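Local structure of spore germination protein B3 (Bacillus subtilis subsp. subtilis, 3N54) at residues 242-247 with 329-334; 247-252 with 334-339. The protein takes part in the spore germination response to a mixture of L-asparagine, glucose, fructose and potassium ions, as a lipoprotein component of a germinant receptor. One frame throughout, in Å; residues are numbered along the deposited sequence.

Contact 1 of 2, residues 242-247 with 329-334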
# COMPACT_ATOMS: atom_id res chain seq x y z
N ASN A 242 -27.70 -10.48 14.39
CA ASN A 242 -28.84 -9.93 13.65
C ASN A 242 -28.64 -8.42 13.59
O ASN A 242 -28.51 -7.77 14.63
CB ASN A 242 -30.17 -10.25 14.32
CG ASN A 242 -30.60 -11.70 14.12
OD1 ASN A 242 -31.66 -11.97 13.53
ND2 ASN A 242 -29.80 -12.64 14.60
N GLY A 243 -28.62 -7.87 12.38
CA GLY A 243 -28.33 -6.46 12.18
C GLY A 243 -26.85 -6.23 11.94
O GLY A 243 -26.48 -5.27 11.26
N LYS A 244 -26.01 -7.11 12.49
CA LYS A 244 -24.57 -7.05 12.33
C LYS A 244 -24.12 -8.29 11.56
O LYS A 244 -24.76 -9.34 11.68
CB LYS A 244 -23.86 -7.00 13.69
CG LYS A 244 -24.63 -6.30 14.81
CD LYS A 244 -24.86 -4.82 14.56
CE LYS A 244 -25.99 -4.27 15.43
NZ LYS A 244 -25.83 -4.60 16.89
N PRO A 245 -23.04 -8.19 10.78
CA PRO A 245 -22.55 -9.38 10.06
C PRO A 245 -21.60 -10.23 10.89
O PRO A 245 -20.92 -9.72 11.79
CB PRO A 245 -21.81 -8.79 8.85
CG PRO A 245 -21.77 -7.29 9.05
CD PRO A 245 -22.25 -7.00 10.43
N VAL A 246 -21.56 -11.53 10.59
CA VAL A 246 -20.62 -12.46 11.21
C VAL A 246 -19.91 -13.21 10.09
O VAL A 246 -20.53 -14.00 9.38
CB VAL A 246 -21.31 -13.46 12.15
CG1 VAL A 246 -20.30 -14.47 12.68
CG2 VAL A 246 -21.99 -12.73 13.30
N PHE A 247 -18.61 -12.95 9.93
CA PHE A 247 -17.82 -13.60 8.88
C PHE A 247 -17.28 -14.94 9.33
O PHE A 247 -16.49 -15.01 10.27
CB PHE A 247 -16.64 -12.71 8.46
CG PHE A 247 -17.02 -11.60 7.51
CD1 PHE A 247 -17.05 -11.84 6.14
CD2 PHE A 247 -17.31 -10.33 7.97
CE1 PHE A 247 -17.39 -10.82 5.26
CE2 PHE A 247 -17.65 -9.31 7.09
CZ PHE A 247 -17.69 -9.56 5.73
N PHE A 329 -18.29 -2.73 9.80
CA PHE A 329 -17.07 -3.54 9.86
C PHE A 329 -16.50 -3.58 11.28
O PHE A 329 -16.10 -4.63 11.77
CB PHE A 329 -16.02 -3.02 8.88
CG PHE A 329 -14.68 -3.69 9.00
CD1 PHE A 329 -14.51 -5.01 8.63
CD2 PHE A 329 -13.58 -2.99 9.47
CE1 PHE A 329 -13.28 -5.62 8.73
CE2 PHE A 329 -12.34 -3.59 9.58
CZ PHE A 329 -12.19 -4.91 9.21
N SER A 330 -16.47 -2.42 11.94
CA SER A 330 -15.98 -2.31 13.31
C SER A 330 -16.78 -3.15 14.30
O SER A 330 -16.23 -3.65 15.28
CB SER A 330 -16.00 -0.85 13.76
OG SER A 330 -15.04 -0.09 13.05
N GLU A 331 -18.08 -3.31 14.04
CA GLU A 331 -18.98 -4.08 14.90
C GLU A 331 -19.07 -5.55 14.49
O GLU A 331 -19.74 -6.34 15.15
CB GLU A 331 -20.39 -3.49 14.84
CG GLU A 331 -20.49 -2.02 15.22
CD GLU A 331 -21.83 -1.40 14.81
OE1 GLU A 331 -21.98 -0.16 14.97
OE2 GLU A 331 -22.72 -2.13 14.32
N THR A 332 -18.41 -5.91 13.40
CA THR A 332 -18.51 -7.27 12.86
C THR A 332 -17.72 -8.28 13.69
O THR A 332 -16.67 -7.95 14.25
CB THR A 332 -18.03 -7.30 11.39
OG1 THR A 332 -18.82 -6.39 10.61
CG2 THR A 332 -18.15 -8.69 10.80
N ASP A 333 -18.23 -9.50 13.77
CA ASP A 333 -17.58 -10.60 14.48
C ASP A 333 -17.00 -11.58 13.47
O ASP A 333 -17.53 -11.74 12.37
CB ASP A 333 -18.56 -11.33 15.40
CG ASP A 333 -19.10 -10.44 16.51
OD1 ASP A 333 -19.38 -10.97 17.60
OD2 ASP A 333 -19.24 -9.22 16.30
N PHE A 334 -15.91 -12.24 13.86
CA PHE A 334 -15.24 -13.19 12.99
C PHE A 334 -15.09 -14.53 13.69
O PHE A 334 -14.76 -14.59 14.87
CB PHE A 334 -13.86 -12.66 12.58
CG PHE A 334 -13.93 -11.40 11.76
CD1 PHE A 334 -14.04 -10.16 12.37
CD2 PHE A 334 -13.89 -11.45 10.37
CE1 PHE A 334 -14.11 -9.00 11.62
CE2 PHE A 334 -13.96 -10.30 9.61
CZ PHE A 334 -14.07 -9.06 10.23
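The carbonyl oxygen of D333 accepts one hydrogen bond and one weaker C-H...O contact from the neighbouring strand. F247 N bonds to D333 O at 2.9 Å, and V246 CA adds the C-H...O contact to the same oxygen. This is where a parallel strand pair of the mixed C-terminal sheet begins. Strand 333-342 starts here, just after helix 325-331, and lies beside strand 245-258. The first bond of the pair, D333 N to P245 O, is weak at 3.3 Å. T332 fills the corner between helix and strand. Its OG1 stands beside the backbone N (chi1 -58°), which leaves CG2 anti to that N and sends the methyl to the edge of the F247 ring, 3.4 Å from CD2 and near the ring plane. T332 OG1 faces the P245 ring but is hydrogen-bonded to I328 O. The rings of F247 and F334 lie side by side, nearly parallel with planes at 12°. They are slid apart, with centroids 5.5 Å apart, and barely overlap. Helix 306-313 also packs on F247, and helix 271-299 touches F334. At the exposed end, K244 and E331 have opposite charges but form no salt bridge. There the aliphatic part of the lysine makes the contact, with K244 CD 3.4 Å from E331 OE2.

Contact 2 of 2, residues 247-252 with 334-339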
# COMPACT_ATOMS: atom_id res chain seq x y z
N PHE A 247 -18.61 -12.95 9.93
CA PHE A 247 -17.82 -13.60 8.88
C PHE A 247 -17.28 -14.94 9.33
O PHE A 247 -16.49 -15.01 10.27
CB PHE A 247 -16.64 -12.71 8.46
CG PHE A 247 -17.02 -11.60 7.51
CD1 PHE A 247 -17.05 -11.84 6.14
CD2 PHE A 247 -17.31 -10.33 7.97
CE1 PHE A 247 -17.39 -10.82 5.26
CE2 PHE A 247 -17.65 -9.31 7.09
CZ PHE A 247 -17.69 -9.56 5.73
N HIS A 248 -17.70 -16.01 8.66
CA HIS A 248 -17.14 -17.33 8.88
C HIS A 248 -16.04 -17.53 7.86
O HIS A 248 -16.31 -17.68 6.67
CB HIS A 248 -18.19 -18.43 8.74
CG HIS A 248 -19.13 -18.53 9.89
ND1 HIS A 248 -20.20 -17.68 10.06
CD2 HIS A 248 -19.18 -19.39 10.93
CE1 HIS A 248 -20.86 -18.01 11.15
NE2 HIS A 248 -20.26 -19.04 11.70
N ILE A 249 -14.80 -17.50 8.32
CA ILE A 249 -13.64 -17.64 7.45
C ILE A 249 -13.00 -19.00 7.66
O ILE A 249 -12.66 -19.38 8.78
CB ILE A 249 -12.61 -16.53 7.72
CG1 ILE A 249 -13.23 -15.16 7.46
CG2 ILE A 249 -11.37 -16.75 6.86
CD1 ILE A 249 -12.25 -14.00 7.53
N SER A 250 -12.82 -19.72 6.56
CA SER A 250 -12.20 -21.03 6.57
C SER A 250 -10.87 -20.92 5.85
O SER A 250 -10.80 -20.38 4.76
CB SER A 250 -13.10 -22.04 5.87
OG SER A 250 -12.55 -23.35 5.93
N VAL A 251 -9.81 -21.42 6.48
CA VAL A 251 -8.48 -21.39 5.89
C VAL A 251 -7.94 -22.81 5.82
O VAL A 251 -7.84 -23.50 6.84
CB VAL A 251 -7.50 -20.50 6.70
CG1 VAL A 251 -6.09 -20.58 6.12
CG2 VAL A 251 -7.98 -19.06 6.73
N LYS A 252 -7.61 -23.26 4.61
CA LYS A 252 -7.01 -24.56 4.39
C LYS A 252 -5.65 -24.33 3.74
O LYS A 252 -5.57 -23.75 2.66
CB LYS A 252 -7.90 -25.43 3.50
CG LYS A 252 -9.18 -25.90 4.19
CD LYS A 252 -9.95 -26.89 3.33
CE LYS A 252 -11.11 -27.51 4.10
NZ LYS A 252 -11.80 -28.58 3.32
N PHE A 334 -15.91 -12.24 13.86
CA PHE A 334 -15.24 -13.19 12.99
C PHE A 334 -15.09 -14.53 13.69
O PHE A 334 -14.76 -14.59 14.87
CB PHE A 334 -13.86 -12.66 12.58
CG PHE A 334 -13.93 -11.40 11.76
CD1 PHE A 334 -14.04 -10.16 12.37
CD2 PHE A 334 -13.89 -11.45 10.37
CE1 PHE A 334 -14.11 -9.00 11.62
CE2 PHE A 334 -13.96 -10.30 9.61
CZ PHE A 334 -14.07 -9.06 10.23
N LYS A 335 -15.35 -15.60 12.94
CA LYS A 335 -15.20 -16.96 13.42
C LYS A 335 -14.29 -17.66 12.43
O LYS A 335 -14.61 -17.75 11.24
CB LYS A 335 -16.56 -17.66 13.50
CG LYS A 335 -17.57 -16.99 14.43
CD LYS A 335 -17.17 -17.12 15.89
CE LYS A 335 -18.25 -16.57 16.82
NZ LYS A 335 -18.47 -15.11 16.62
N TYR A 336 -13.17 -18.17 12.91
CA TYR A 336 -12.17 -18.77 12.04
C TYR A 336 -12.15 -20.28 12.15
O TYR A 336 -12.38 -20.84 13.22
CB TYR A 336 -10.78 -18.21 12.38
CG TYR A 336 -10.72 -16.70 12.37
CD1 TYR A 336 -10.37 -16.00 11.22
CD2 TYR A 336 -11.03 -15.96 13.51
CE1 TYR A 336 -10.32 -14.61 11.20
CE2 TYR A 336 -10.98 -14.58 13.50
CZ TYR A 336 -10.63 -13.91 12.34
OH TYR A 336 -10.58 -12.53 12.34
N ASP A 337 -11.90 -20.94 11.03
CA ASP A 337 -11.72 -22.38 10.99
C ASP A 337 -10.45 -22.61 10.19
O ASP A 337 -10.46 -22.61 8.96
CB ASP A 337 -12.93 -23.06 10.35
CG ASP A 337 -12.83 -24.59 10.38
OD1 ASP A 337 -13.89 -25.24 10.42
OD2 ASP A 337 -11.71 -25.13 10.37
N ILE A 338 -9.34 -22.79 10.90
CA ILE A 338 -8.04 -22.91 10.27
C ILE A 338 -7.56 -24.36 10.32
O ILE A 338 -7.53 -24.97 11.39
CB ILE A 338 -7.02 -21.98 10.95
CG1 ILE A 338 -7.57 -20.55 10.99
CG2 ILE A 338 -5.70 -22.02 10.23
CD1 ILE A 338 -6.63 -19.53 11.59
N SER A 339 -7.20 -24.89 9.16
CA SER A 339 -6.75 -26.27 9.05
C SER A 339 -5.45 -26.35 8.26
O SER A 339 -5.40 -26.02 7.07
CB SER A 339 -7.82 -27.12 8.37
OG SER A 339 -7.42 -28.47 8.27
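I249 CG1 stands beside its backbone N (chi1 -61°) and CD1 continues the chain extended (chi2 -173°). This places the CD1 methyl beside two aromatic rings of the partner strand. It meets the edge of the F334 ring, 4.2 Å from CD2, and lies equally far from Y336 CE1. The Y336 ring runs alongside I249, with CD1 near I249 CB. V251 and I338 continue this apolar face, with V251 CB 4.2 Å from I338 CG2. Helices 198-208 and 271-299 cover parts of it, with V207 against both I249 and Y336. The motif is a regular parallel strand pair, with axes 4.7 Å apart and directions within 10°. Five backbone bonds join it, from K335 N to F247 O through to S339 N to V251 O. The D337 N to I249 O bond is 2.8 Å. On the other face H248 and K335 extend the same way, and the lysine CG sits over the rim of one imidazole face, 4.3 Å above its plane. S250, D337, K252 and S339 share that face. The pair is therefore two-sided: F247, I249, V251, F334 and Y336 pack against helices, while polar and charged groups line the more exposed side.

Contacts 1 and 2 are successive parts of one parallel pairing between strands 245-258 and 333-342. Their centres are 14 Å apart, and they share F247 and F334. F247 joins them through its backbone: its N bonds to D333 in contact 1 and its O to K335 in contact 2. On the face of V246, H248 and K335, V246 CG1 of contact 1 packs on K335 CG of contact 2 at 4.1 Å. Contact 1 is the start of the pairing, just past helix 325-331, and contact 2 is the regular strand pair beyond it. Strand 333-342 is one of the two edge strands of this four-stranded sheet within the chain, while strand 245-258 also pairs antiparallel with 223-240.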